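Local coordinates for coelenterazine-binding protein with bound coelenterazine (Renilla muelleri, PDB 2HPS) that binds the luciferin coelenterazine in its core and probably makes it available to luciferase and oxygen only once calcium is bound, at residues R14-R19 with N165-G170; M99-S104 with E159-V164; S7-H12 with A85-L90. One frame throughout, in Å; residues are numbered along the deposited sequence.

Contact 1. Residues R14-R19 with N165-G170. With CTZ (c2-hydroxy-coelenterazine), chain B.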
loop_
_atom_site.group_PDB
_atom_site.type_symbol
_atom_site.label_atom_id
_atom_site.label_comp_id
_atom_site.label_asym_id
_atom_site.label_seq_id
_atom_site.Cartn_x
_atom_site.Cartn_y
_atom_site.Cartn_z
ATOM N N ARG A 14 12.658 -4.587 -4.593
ATOM C CA ARG A 14 12.035 -5.808 -4.069
ATOM C C ARG A 14 10.757 -5.488 -3.305
ATOM O O ARG A 14 9.728 -6.141 -3.510
ATOM C CB ARG A 14 13.016 -6.573 -3.185
ATOM C CG ARG A 14 12.502 -7.940 -2.715
ATOM C CD ARG A 14 13.621 -8.682 -1.940
ATOM N NE ARG A 14 13.162 -9.971 -1.433
ATOM C CZ ARG A 14 13.171 -11.110 -2.120
ATOM N NH1 ARG A 14 13.605 -11.138 -3.386
ATOM N NH2 ARG A 14 12.715 -12.231 -1.537
ATOM N N LYS A 15 10.806 -4.431 -2.488
ATOM C CA LYS A 15 9.624 -3.960 -1.804
ATOM C C LYS A 15 8.559 -3.529 -2.814
ATOM O O LYS A 15 7.398 -3.928 -2.711
ATOM C CB LYS A 15 9.971 -2.811 -0.867
ATOM C CG LYS A 15 10.746 -3.246 0.393
ATOM C CD LYS A 15 10.819 -2.133 1.425
ATOM C CE LYS A 15 11.593 -0.901 0.929
ATOM N NZ LYS A 15 11.676 0.198 2.001
HETATM N N MSE A 16 8.968 -2.734 -3.796
HETATM C CA MSE A 16 8.003 -2.186 -4.756
HETATM C C MSE A 16 7.387 -3.286 -5.628
HETATM O O MSE A 16 6.208 -3.241 -5.955
HETATM C CB MSE A 16 8.621 -1.086 -5.613
HETATM C CG MSE A 16 9.076 0.140 -4.843
HETATM SE SE MSE A 16 7.626 0.951 -3.735
HETATM C CE MSE A 16 8.271 0.344 -1.910
ATOM N N LYS A 17 8.179 -4.286 -6.001
ATOM C CA LYS A 17 7.630 -5.406 -6.764
ATOM C C LYS A 17 6.577 -6.200 -5.959
ATOM O O LYS A 17 5.587 -6.700 -6.505
ATOM C CB LYS A 17 8.760 -6.334 -7.261
ATOM C CG LYS A 17 8.263 -7.356 -8.298
ATOM C CD LYS A 17 9.353 -8.315 -8.821
ATOM C CE LYS A 17 8.695 -9.422 -9.660
ATOM N NZ LYS A 17 9.723 -10.404 -10.137
ATOM N N THR A 18 6.789 -6.302 -4.653
ATOM C CA THR A 18 5.849 -6.995 -3.774
ATOM C C THR A 18 4.518 -6.223 -3.770
ATOM O O THR A 18 3.438 -6.807 -3.916
ATOM C CB THR A 18 6.467 -7.113 -2.377
ATOM O OG1 THR A 18 7.711 -7.838 -2.498
ATOM C CG2 THR A 18 5.543 -7.874 -1.432
ATOM N N ARG A 19 4.630 -4.907 -3.686
ATOM C CA ARG A 19 3.468 -4.013 -3.722
ATOM C C ARG A 19 2.754 -4.138 -5.074
ATOM O O ARG A 19 1.538 -4.253 -5.140
ATOM C CB ARG A 19 3.941 -2.573 -3.521
ATOM C CG ARG A 19 2.851 -1.531 -3.657
ATOM C CD ARG A 19 3.470 -0.139 -3.516
ATOM N NE ARG A 19 2.571 0.897 -4.043
ATOM C CZ ARG A 19 2.960 2.116 -4.427
ATOM N NH1 ARG A 19 4.236 2.498 -4.333
ATOM N NH2 ARG A 19 2.059 2.970 -4.884
ATOM N N ASN A 165 5.883 5.009 6.019
ATOM C CA ASN A 165 7.123 5.695 5.655
ATOM C C ASN A 165 8.299 4.751 5.475
ATOM O O ASN A 165 9.101 4.910 4.557
ATOM C CB ASN A 165 7.435 6.784 6.680
ATOM C CG ASN A 165 6.686 8.058 6.380
ATOM O OD1 ASN A 165 7.029 8.759 5.426
ATOM N ND2 ASN A 165 5.660 8.366 7.171
ATOM N N ASP A 166 8.408 3.768 6.362
ATOM C CA ASP A 166 9.529 2.849 6.265
ATOM C C ASP A 166 9.427 2.003 4.983
ATOM O O ASP A 166 10.419 1.817 4.268
ATOM C CB ASP A 166 9.386 1.958 7.508
ATOM C CG ASP A 166 10.470 0.932 7.643
ATOM O OD1 ASP A 166 11.396 0.893 6.799
ATOM O OD2 ASP A 166 10.375 0.170 8.633
ATOM N N PHE A 167 8.223 1.541 4.678
ATOM C CA PHE A 167 8.027 0.773 3.445
ATOM C C PHE A 167 8.307 1.625 2.205
ATOM O O PHE A 167 9.037 1.204 1.316
ATOM C CB PHE A 167 6.628 0.198 3.385
ATOM C CG PHE A 167 6.418 -0.714 2.198
ATOM C CD1 PHE A 167 6.840 -2.040 2.254
ATOM C CD2 PHE A 167 5.836 -0.241 1.028
ATOM C CE1 PHE A 167 6.677 -2.897 1.158
ATOM C CE2 PHE A 167 5.663 -1.097 -0.085
ATOM C CZ PHE A 167 6.072 -2.425 -0.014
ATOM N N LEU A 168 7.731 2.827 2.153
ATOM C CA LEU A 168 7.826 3.645 0.938
ATOM C C LEU A 168 9.198 4.272 0.689
ATOM O O LEU A 168 9.607 4.404 -0.472
ATOM C CB LEU A 168 6.732 4.727 0.934
ATOM C CG LEU A 168 5.292 4.253 0.708
ATOM C CD1 LEU A 168 4.386 5.484 0.785
ATOM C CD2 LEU A 168 5.110 3.511 -0.625
ATOM N N PHE A 169 9.913 4.649 1.750
ATOM C CA PHE A 169 11.158 5.398 1.610
ATOM C C PHE A 169 12.410 4.744 2.180
ATOM O O PHE A 169 13.522 5.235 1.942
ATOM C CB PHE A 169 11.011 6.804 2.227
ATOM C CG PHE A 169 9.907 7.598 1.612
ATOM C CD1 PHE A 169 10.012 8.053 0.312
ATOM C CD2 PHE A 169 8.749 7.883 2.338
ATOM C CE1 PHE A 169 8.982 8.787 -0.262
ATOM C CE2 PHE A 169 7.721 8.607 1.768
ATOM C CZ PHE A 169 7.834 9.054 0.467
ATOM N N GLY A 170 12.233 3.665 2.938
ATOM C CA GLY A 170 13.350 2.992 3.596
ATOM C C GLY A 170 14.305 2.353 2.601
ATOM O O GLY A 170 13.869 1.715 1.650
HETATM N N1 CTZ B . -2.503 -3.018 0.197
HETATM C C2 CTZ B . -3.167 -3.475 -0.898
HETATM C C3 CTZ B . -2.941 -4.921 -0.837
HETATM N N4 CTZ B . -2.213 -5.249 0.228
HETATM C C5 CTZ B . -1.766 -6.441 0.673
HETATM C C6 CTZ B . -0.982 -6.472 1.829
HETATM N N7 CTZ B . -0.683 -5.339 2.501
HETATM C C8 CTZ B . -1.126 -4.132 2.087
HETATM C C9 CTZ B . -1.938 -4.086 0.848
HETATM C C10 CTZ B . -3.923 -2.646 -1.910
HETATM C C11 CTZ B . -2.911 -1.743 -2.569
HETATM C C12 CTZ B . -2.971 -0.368 -2.350
HETATM C C13 CTZ B . -2.046 0.491 -2.931
HETATM C C14 CTZ B . -1.051 -0.053 -3.749
HETATM C C15 CTZ B . -0.976 -1.437 -3.968
HETATM C C16 CTZ B . -1.911 -2.289 -3.375
HETATM O O17 CTZ B . -0.144 0.782 -4.314
HETATM O O18 CTZ B . -3.370 -5.794 -1.688
HETATM C C19 CTZ B . -0.510 -7.777 2.346
HETATM C C20 CTZ B . -0.149 -8.818 1.488
HETATM C C21 CTZ B . 0.278 -10.037 2.009
HETATM C C22 CTZ B . 0.331 -10.228 3.398
HETATM C C23 CTZ B . -0.039 -9.207 4.261
HETATM C C24 CTZ B . -0.465 -7.980 3.737
HETATM O O25 CTZ B . 0.747 -11.432 3.876
HETATM C C26 CTZ B . -0.792 -2.833 2.798
HETATM C C27 CTZ B . -1.784 -2.616 3.911
HETATM C C28 CTZ B . -2.692 -1.558 3.878
HETATM C C29 CTZ B . -3.588 -1.394 4.934
HETATM C C30 CTZ B . -3.580 -2.300 6.006
HETATM C C31 CTZ B . -2.662 -3.348 6.044
HETATM C C32 CTZ B . -1.755 -3.502 4.992
HETATM O O HOH W 1 12.587 -0.383 4.631
#
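Lys15 reaches across to the C-terminal end of helix 157-169 and sets its ammonium group among backbone carbonyls. Its NZ donates to Gly170 O at 2.7 Å and to Phe167 O at 2.9 Å, with a weak third bond to Asp166 O. NZ lies above the carbonyl plane of Phe167 and is tilted from that of Gly170. A bend in the lysine chain at chi3 (-63°) turns NZ to this helix end. Water 1 also accepts from NZ and lies within bonding distance of Asp166 OD1, so four acceptors share three ammonium protons. Asp166 OD2 is held by Thr174.

The Phe167 ring runs back the other way, past the lysine. CG stands anti to the backbone N (chi1 -174°), which lays the ring against helix 6-21. Its CE1 meets Lys15 CB at 3.9 Å, and CZ lies 3.4 Å from Lys15 O. The selenomethionine Met16 brings CE to within 3.5 Å of Phe167 CE2. Arg19 CB sits at the ring edge, near its plane. Phe167 also stacks with Tyr181.

Beyond CB, the Arg19 chain runs extended to the ligand. NE donates to O17 of c2-hydroxy-coelenterazine at 2.7 Å in a fairly straight bond (163°), and NH2 adds a weaker one to the same oxygen. Tyr36 holds NH2 as well.

The buried lysine charge is met by carbonyls at a helix C-terminus, where the helix dipole would probably help stabilise it. The contact ties the first EF-hand to the fourth beside the luciferin pocket, and Arg19 gives the ligand hydroxyl a cationic partner.

Contact 2. Residues M99-S104 with E159-V164. With CTZ (c2-hydroxy-coelenterazine), chain B.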
loop_
_atom_site.group_PDB
_atom_site.type_symbol
_atom_site.label_atom_id
_atom_site.label_comp_id
_atom_site.label_asym_id
_atom_site.label_seq_id
_atom_site.Cartn_x
_atom_site.Cartn_y
_atom_site.Cartn_z
HETATM N N MSE A 99 2.983 14.278 0.614
HETATM C CA MSE A 99 1.950 13.959 -0.360
HETATM C C MSE A 99 1.942 12.469 -0.660
HETATM O O MSE A 99 0.885 11.895 -0.936
HETATM C CB MSE A 99 2.141 14.752 -1.652
HETATM C CG MSE A 99 1.713 16.186 -1.547
HETATM SE SE MSE A 99 -0.196 16.367 -1.051
HETATM C CE MSE A 99 -0.969 15.079 -2.083
ATOM N N ALA A 100 3.123 11.841 -0.600
ATOM C CA ALA A 100 3.250 10.409 -0.927
ATOM C C ALA A 100 2.524 9.456 0.021
ATOM O O ALA A 100 2.238 8.302 -0.345
ATOM C CB ALA A 100 4.707 10.019 -1.026
ATOM N N VAL A 101 2.220 9.925 1.234
ATOM C CA VAL A 101 1.540 9.056 2.210
ATOM C C VAL A 101 0.038 9.294 2.306
ATOM O O VAL A 101 -0.672 8.604 3.042
ATOM C CB VAL A 101 2.197 9.133 3.608
ATOM C CG1 VAL A 101 3.679 8.747 3.498
ATOM C CG2 VAL A 101 2.026 10.529 4.233
ATOM N N ILE A 102 -0.441 10.281 1.554
ATOM C CA ILE A 102 -1.868 10.589 1.519
ATOM C C ILE A 102 -2.735 9.377 1.167
ATOM O O ILE A 102 -3.758 9.128 1.808
ATOM C CB ILE A 102 -2.113 11.828 0.604
ATOM C CG1 ILE A 102 -1.489 13.071 1.256
ATOM C CG2 ILE A 102 -3.580 11.999 0.258
ATOM C CD1 ILE A 102 -2.204 13.574 2.547
ATOM N N GLN A 103 -2.311 8.599 0.177
ATOM C CA GLN A 103 -3.024 7.394 -0.193
ATOM C C GLN A 103 -3.177 6.435 1.000
ATOM O O GLN A 103 -4.266 5.904 1.260
ATOM C CB GLN A 103 -2.265 6.723 -1.329
ATOM C CG GLN A 103 -3.001 5.644 -2.049
ATOM C CD GLN A 103 -2.111 4.994 -3.105
ATOM O OE1 GLN A 103 -0.876 5.124 -3.076
ATOM N NE2 GLN A 103 -2.732 4.314 -4.050
ATOM N N SER A 104 -2.090 6.235 1.745
ATOM C CA SER A 104 -2.117 5.330 2.880
ATOM C C SER A 104 -2.976 5.880 4.016
ATOM O O SER A 104 -3.614 5.122 4.725
ATOM C CB SER A 104 -0.698 5.053 3.371
ATOM O OG SER A 104 0.015 4.246 2.439
ATOM N N GLU A 159 1.402 5.141 14.470
ATOM C CA GLU A 159 2.140 3.876 14.340
ATOM C C GLU A 159 2.036 3.350 12.897
ATOM O O GLU A 159 3.027 2.889 12.307
ATOM C CB GLU A 159 1.601 2.834 15.323
ATOM C CG GLU A 159 2.005 3.094 16.777
ATOM C CD GLU A 159 1.102 2.400 17.797
ATOM O OE1 GLU A 159 0.167 1.669 17.406
ATOM O OE2 GLU A 159 1.340 2.595 19.015
ATOM N N PHE A 160 0.844 3.438 12.331
ATOM C CA PHE A 160 0.620 3.019 10.944
ATOM C C PHE A 160 1.512 3.838 10.008
ATOM O O PHE A 160 2.181 3.286 9.122
ATOM C CB PHE A 160 -0.852 3.168 10.585
ATOM C CG PHE A 160 -1.221 2.609 9.229
ATOM C CD1 PHE A 160 -1.364 1.239 9.047
ATOM C CD2 PHE A 160 -1.455 3.474 8.142
ATOM C CE1 PHE A 160 -1.733 0.713 7.784
ATOM C CE2 PHE A 160 -1.820 2.954 6.877
ATOM C CZ PHE A 160 -1.959 1.575 6.716
ATOM N N LEU A 161 1.561 5.149 10.232
ATOM C CA LEU A 161 2.401 6.037 9.414
ATOM C C LEU A 161 3.911 5.710 9.493
ATOM O O LEU A 161 4.647 5.887 8.518
ATOM C CB LEU A 161 2.114 7.509 9.763
ATOM C CG LEU A 161 2.459 8.625 8.776
ATOM C CD1 LEU A 161 1.901 8.367 7.361
ATOM C CD2 LEU A 161 1.942 9.949 9.343
ATOM N N VAL A 162 4.379 5.231 10.648
ATOM C CA VAL A 162 5.769 4.791 10.768
ATOM C C VAL A 162 6.061 3.668 9.746
ATOM O O VAL A 162 7.062 3.717 8.999
ATOM C CB VAL A 162 6.080 4.347 12.215
ATOM C CG1 VAL A 162 7.412 3.540 12.269
ATOM C CG2 VAL A 162 6.104 5.600 13.136
ATOM N N THR A 163 5.164 2.690 9.711
ATOM C CA THR A 163 5.284 1.552 8.785
ATOM C C THR A 163 5.210 2.020 7.327
ATOM O O THR A 163 6.040 1.623 6.500
ATOM C CB THR A 163 4.214 0.484 9.081
ATOM O OG1 THR A 163 4.530 -0.121 10.343
ATOM C CG2 THR A 163 4.225 -0.624 8.001
ATOM N N VAL A 164 4.239 2.879 7.029
ATOM C CA VAL A 164 4.095 3.392 5.654
ATOM C C VAL A 164 5.367 4.099 5.202
ATOM O O VAL A 164 5.892 3.840 4.116
ATOM C CB VAL A 164 2.891 4.355 5.552
ATOM C CG1 VAL A 164 2.877 5.049 4.214
ATOM C CG2 VAL A 164 1.591 3.579 5.782
HETATM N N1 CTZ B . -2.503 -3.018 0.197
HETATM C C2 CTZ B . -3.167 -3.475 -0.898
HETATM C C3 CTZ B . -2.941 -4.921 -0.837
HETATM N N4 CTZ B . -2.213 -5.249 0.228
HETATM C C5 CTZ B . -1.766 -6.441 0.673
HETATM C C6 CTZ B . -0.982 -6.472 1.829
HETATM N N7 CTZ B . -0.683 -5.339 2.501
HETATM C C8 CTZ B . -1.126 -4.132 2.087
HETATM C C9 CTZ B . -1.938 -4.086 0.848
HETATM C C10 CTZ B . -3.923 -2.646 -1.910
HETATM C C11 CTZ B . -2.911 -1.743 -2.569
HETATM C C12 CTZ B . -2.971 -0.368 -2.350
HETATM C C13 CTZ B . -2.046 0.491 -2.931
HETATM C C14 CTZ B . -1.051 -0.053 -3.749
HETATM C C15 CTZ B . -0.976 -1.437 -3.968
HETATM C C16 CTZ B . -1.911 -2.289 -3.375
HETATM O O17 CTZ B . -0.144 0.782 -4.314
HETATM O O18 CTZ B . -3.370 -5.794 -1.688
HETATM C C19 CTZ B . -0.510 -7.777 2.346
HETATM C C20 CTZ B . -0.149 -8.818 1.488
HETATM C C21 CTZ B . 0.278 -10.037 2.009
HETATM C C22 CTZ B . 0.331 -10.228 3.398
HETATM C C23 CTZ B . -0.039 -9.207 4.261
HETATM C C24 CTZ B . -0.465 -7.980 3.737
HETATM O O25 CTZ B . 0.747 -11.432 3.876
HETATM C C26 CTZ B . -0.792 -2.833 2.798
HETATM C C27 CTZ B . -1.784 -2.616 3.911
HETATM C C28 CTZ B . -2.692 -1.558 3.878
HETATM C C29 CTZ B . -3.588 -1.394 4.934
HETATM C C30 CTZ B . -3.580 -2.300 6.006
HETATM C C31 CTZ B . -2.662 -3.348 6.044
HETATM C C32 CTZ B . -1.755 -3.502 4.992
#
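Ser104 and Val164 are where the two backbones come nearest, with CA atoms 7.1 Å apart. A type I beta turn from Met99 to Ile102 leads into helix 102-111, and Ile102 N bonds to Met99 O. The facing segment, 159-164, is helical throughout. No hydrogen bond crosses between them.

Both methyl groups of Val164 touch Ser104. CG1 lies 3.5 Å from Ser104 OG, and CG2 lies 3.6 Å from Ser104 CB. The same CG1 touches Val101 CG1 at 3.9 Å. The side chains of Val101 and Leu161 cross at about a right angle, and Leu161 CD1 rests on Val101 CG2 at 3.8 Å.

Phe160 reaches deeper. With chi1 at -173° the ring swings away from its own backbone nitrogen and comes to lie between Ser104 and the luciferin. CE2 meets Ser104 O edge-on at 3.5 Å. CZ meets C29 of c2-hydroxy-coelenterazine at 3.8 Å, again near the plane of the phenylalanine ring. Tyr108 meets this ring at about 45°. Replacing Phe160 with an alanine would probably open a gap beside C29 and C30 of the ligand and take the ring edge away from Ser104 O.

Next to Phe160 is Glu159, which by close similarity belongs to the second calcium site. Without metal here, its carboxylate bonds to Ser156 N and to the Asn150 side chain. The contact joins the third and fourth EF-hands through methyl groups and a ring edge, without a polar tie across it. Phe160 follows Glu159 in sequence and touches the ligand, a path by which calcium binding might be felt at the luciferin.

Contact 3. Residues S7-H12 with A85-L90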
loop_
_atom_site.group_PDB
_atom_site.type_symbol
_atom_site.label_atom_id
_atom_site.label_comp_id
_atom_site.label_asym_id
_atom_site.label_seq_id
_atom_site.Cartn_x
_atom_site.Cartn_y
_atom_site.Cartn_z
ATOM N N SER A 7 22.697 -2.316 -3.534
ATOM C CA SER A 7 21.930 -3.177 -2.637
ATOM C C SER A 7 20.710 -2.451 -2.056
ATOM O O SER A 7 19.659 -3.056 -1.875
ATOM C CB SER A 7 22.820 -3.745 -1.532
ATOM O OG SER A 7 23.472 -2.685 -0.857
ATOM N N GLU A 8 20.847 -1.151 -1.775
ATOM C CA GLU A 8 19.686 -0.346 -1.342
ATOM C C GLU A 8 18.647 -0.285 -2.462
ATOM O O GLU A 8 17.447 -0.472 -2.220
ATOM C CB GLU A 8 20.127 1.072 -0.942
ATOM C CG GLU A 8 20.894 1.095 0.363
ATOM C CD GLU A 8 21.541 2.450 0.653
ATOM O OE1 GLU A 8 21.716 3.276 -0.281
ATOM O OE2 GLU A 8 21.882 2.665 1.837
ATOM N N ARG A 9 19.104 -0.045 -3.693
ATOM C CA ARG A 9 18.171 -0.030 -4.818
ATOM C C ARG A 9 17.524 -1.407 -4.982
ATOM O O ARG A 9 16.317 -1.504 -5.213
ATOM C CB ARG A 9 18.848 0.410 -6.115
ATOM C CG ARG A 9 17.845 0.490 -7.271
ATOM C CD ARG A 9 18.471 1.048 -8.526
ATOM N NE ARG A 9 17.487 1.116 -9.613
ATOM C CZ ARG A 9 16.591 2.087 -9.800
ATOM N NH1 ARG A 9 16.521 3.138 -8.980
ATOM N NH2 ARG A 9 15.754 2.005 -10.829
ATOM N N ALA A 10 18.326 -2.464 -4.842
ATOM C CA ALA A 10 17.802 -3.831 -4.959
ATOM C C ALA A 10 16.683 -4.071 -3.961
ATOM O O ALA A 10 15.616 -4.571 -4.327
ATOM C CB ALA A 10 18.928 -4.868 -4.758
ATOM N N TYR A 11 16.920 -3.681 -2.707
ATOM C CA TYR A 11 15.944 -3.925 -1.650
ATOM C C TYR A 11 14.672 -3.091 -1.886
ATOM O O TYR A 11 13.559 -3.592 -1.759
ATOM C CB TYR A 11 16.563 -3.633 -0.272
ATOM C CG TYR A 11 15.562 -3.801 0.849
ATOM C CD1 TYR A 11 15.010 -5.060 1.132
ATOM C CD2 TYR A 11 15.104 -2.696 1.567
ATOM C CE1 TYR A 11 14.052 -5.224 2.145
ATOM C CE2 TYR A 11 14.147 -2.846 2.569
ATOM C CZ TYR A 11 13.620 -4.102 2.851
ATOM O OH TYR A 11 12.688 -4.255 3.852
ATOM N N HIS A 12 14.853 -1.819 -2.240
ATOM C CA HIS A 12 13.687 -0.964 -2.490
ATOM C C HIS A 12 12.851 -1.490 -3.645
ATOM O O HIS A 12 11.621 -1.574 -3.536
ATOM C CB HIS A 12 14.082 0.491 -2.728
ATOM C CG HIS A 12 12.935 1.428 -2.563
ATOM N ND1 HIS A 12 12.036 1.688 -3.575
ATOM C CD2 HIS A 12 12.495 2.109 -1.477
ATOM C CE1 HIS A 12 11.093 2.497 -3.119
ATOM N NE2 HIS A 12 11.358 2.781 -1.856
ATOM N N ALA A 85 7.871 3.090 -9.455
ATOM C CA ALA A 85 7.652 3.386 -8.032
ATOM C C ALA A 85 8.945 3.803 -7.323
ATOM O O ALA A 85 9.000 4.827 -6.639
ATOM C CB ALA A 85 7.011 2.146 -7.325
ATOM N N THR A 86 10.002 3.000 -7.469
ATOM C CA THR A 86 11.276 3.276 -6.819
ATOM C C THR A 86 11.857 4.595 -7.318
ATOM O O THR A 86 12.279 5.443 -6.516
ATOM C CB THR A 86 12.245 2.089 -7.053
ATOM O OG1 THR A 86 11.716 0.945 -6.353
ATOM C CG2 THR A 86 13.671 2.409 -6.559
ATOM N N ASP A 87 11.837 4.778 -8.641
ATOM C CA ASP A 87 12.381 6.003 -9.252
ATOM C C ASP A 87 11.638 7.238 -8.735
ATOM O O ASP A 87 12.276 8.217 -8.351
ATOM C CB ASP A 87 12.309 5.946 -10.790
ATOM C CG ASP A 87 13.379 5.056 -11.406
ATOM O OD1 ASP A 87 14.318 4.653 -10.697
ATOM O OD2 ASP A 87 13.258 4.749 -12.617
ATOM N N SER A 88 10.308 7.163 -8.710
ATOM C CA SER A 88 9.462 8.278 -8.223
ATOM C C SER A 88 9.635 8.573 -6.734
ATOM O O SER A 88 9.893 9.725 -6.344
ATOM C CB SER A 88 7.991 8.091 -8.597
ATOM O OG SER A 88 7.453 6.889 -8.091
ATOM N N LEU A 89 9.511 7.531 -5.906
ATOM C CA LEU A 89 9.585 7.702 -4.450
ATOM C C LEU A 89 10.928 8.176 -3.951
ATOM O O LEU A 89 10.984 9.022 -3.067
ATOM C CB LEU A 89 9.200 6.405 -3.732
ATOM C CG LEU A 89 7.709 6.096 -3.820
ATOM C CD1 LEU A 89 7.446 4.626 -3.507
ATOM C CD2 LEU A 89 6.902 7.037 -2.896
ATOM N N LEU A 90 12.017 7.641 -4.510
ATOM C CA LEU A 90 13.343 7.961 -3.971
ATOM C C LEU A 90 13.864 9.339 -4.400
ATOM O O LEU A 90 14.840 9.828 -3.841
ATOM C CB LEU A 90 14.350 6.835 -4.268
ATOM C CG LEU A 90 14.044 5.503 -3.550
ATOM C CD1 LEU A 90 15.159 4.468 -3.801
ATOM C CD2 LEU A 90 13.784 5.665 -2.047
#
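Arg9 opens the contact at its solvent side, reaching Asp87 on helix 78-91. Its chain is extended from CG to NE, which carries the guanidinium out to the carboxylate. The guanidinium forms a salt bridge end-on, with both terminal nitrogens on one oxygen. NH2 donates to Asp87 OD1 at 3.0 Å, on the syn side, tilted out of the carboxylate plane. NH1 donates to the same OD1 at 3.2 Å and meets it nearly along its C-O axis. The guanidinium and carboxylate planes are 27° apart, so the groups lie nearly coplanar. Thr86 CG2 packs 3.8 Å from Arg9 NH1.

One turn later comes His12, which is buried. The ring edge faces Thr86, and ND1 and Thr86 OG1 share a hydrogen bond of 2.9 Å. Leu90 lies over one face of the imidazole in a CH-pi contact, with CD2 4.0 Å from the ring centroid. At the other nitrogen, NE2 bonds to Leu168 O on helix 157-169. With both nitrogens held, the ring is fixed in its rotation.

The short helix segments cross at 114°, their axes 10.7 Å apart at closest approach. The contact packs the first helix of the N-terminal EF-hand pair across its last, away from the calcium sites. Leu89 also packs on Leu168 and Phe169, so His12 and Leu89 lie where helices 6-21, 78-91 and 157-169 come together.

Overall arrangement
Contacts 1 and 3 share helix 6-21, and their centres are 8 Å apart. Contacts 1 and 2 share helix 157-169, with centres 12 Å apart. Contacts 2 and 3 are more distant, about 17 Å between centres. Along the chain, contact 3 closes before contact 2 opens. Contact 2 falls wholly between the two segments of contact 1, whereas contacts 1 and 3 alternate. Contacts 1 and 3 also touch directly, Met16 packing on Thr86, and Phe169 packs on Ala100 between contacts 1 and 2. Contacts 1 and 2 both touch the luciferin, so N- and C-terminal EF-hands close round one pocket. Contact 3 lies farther out.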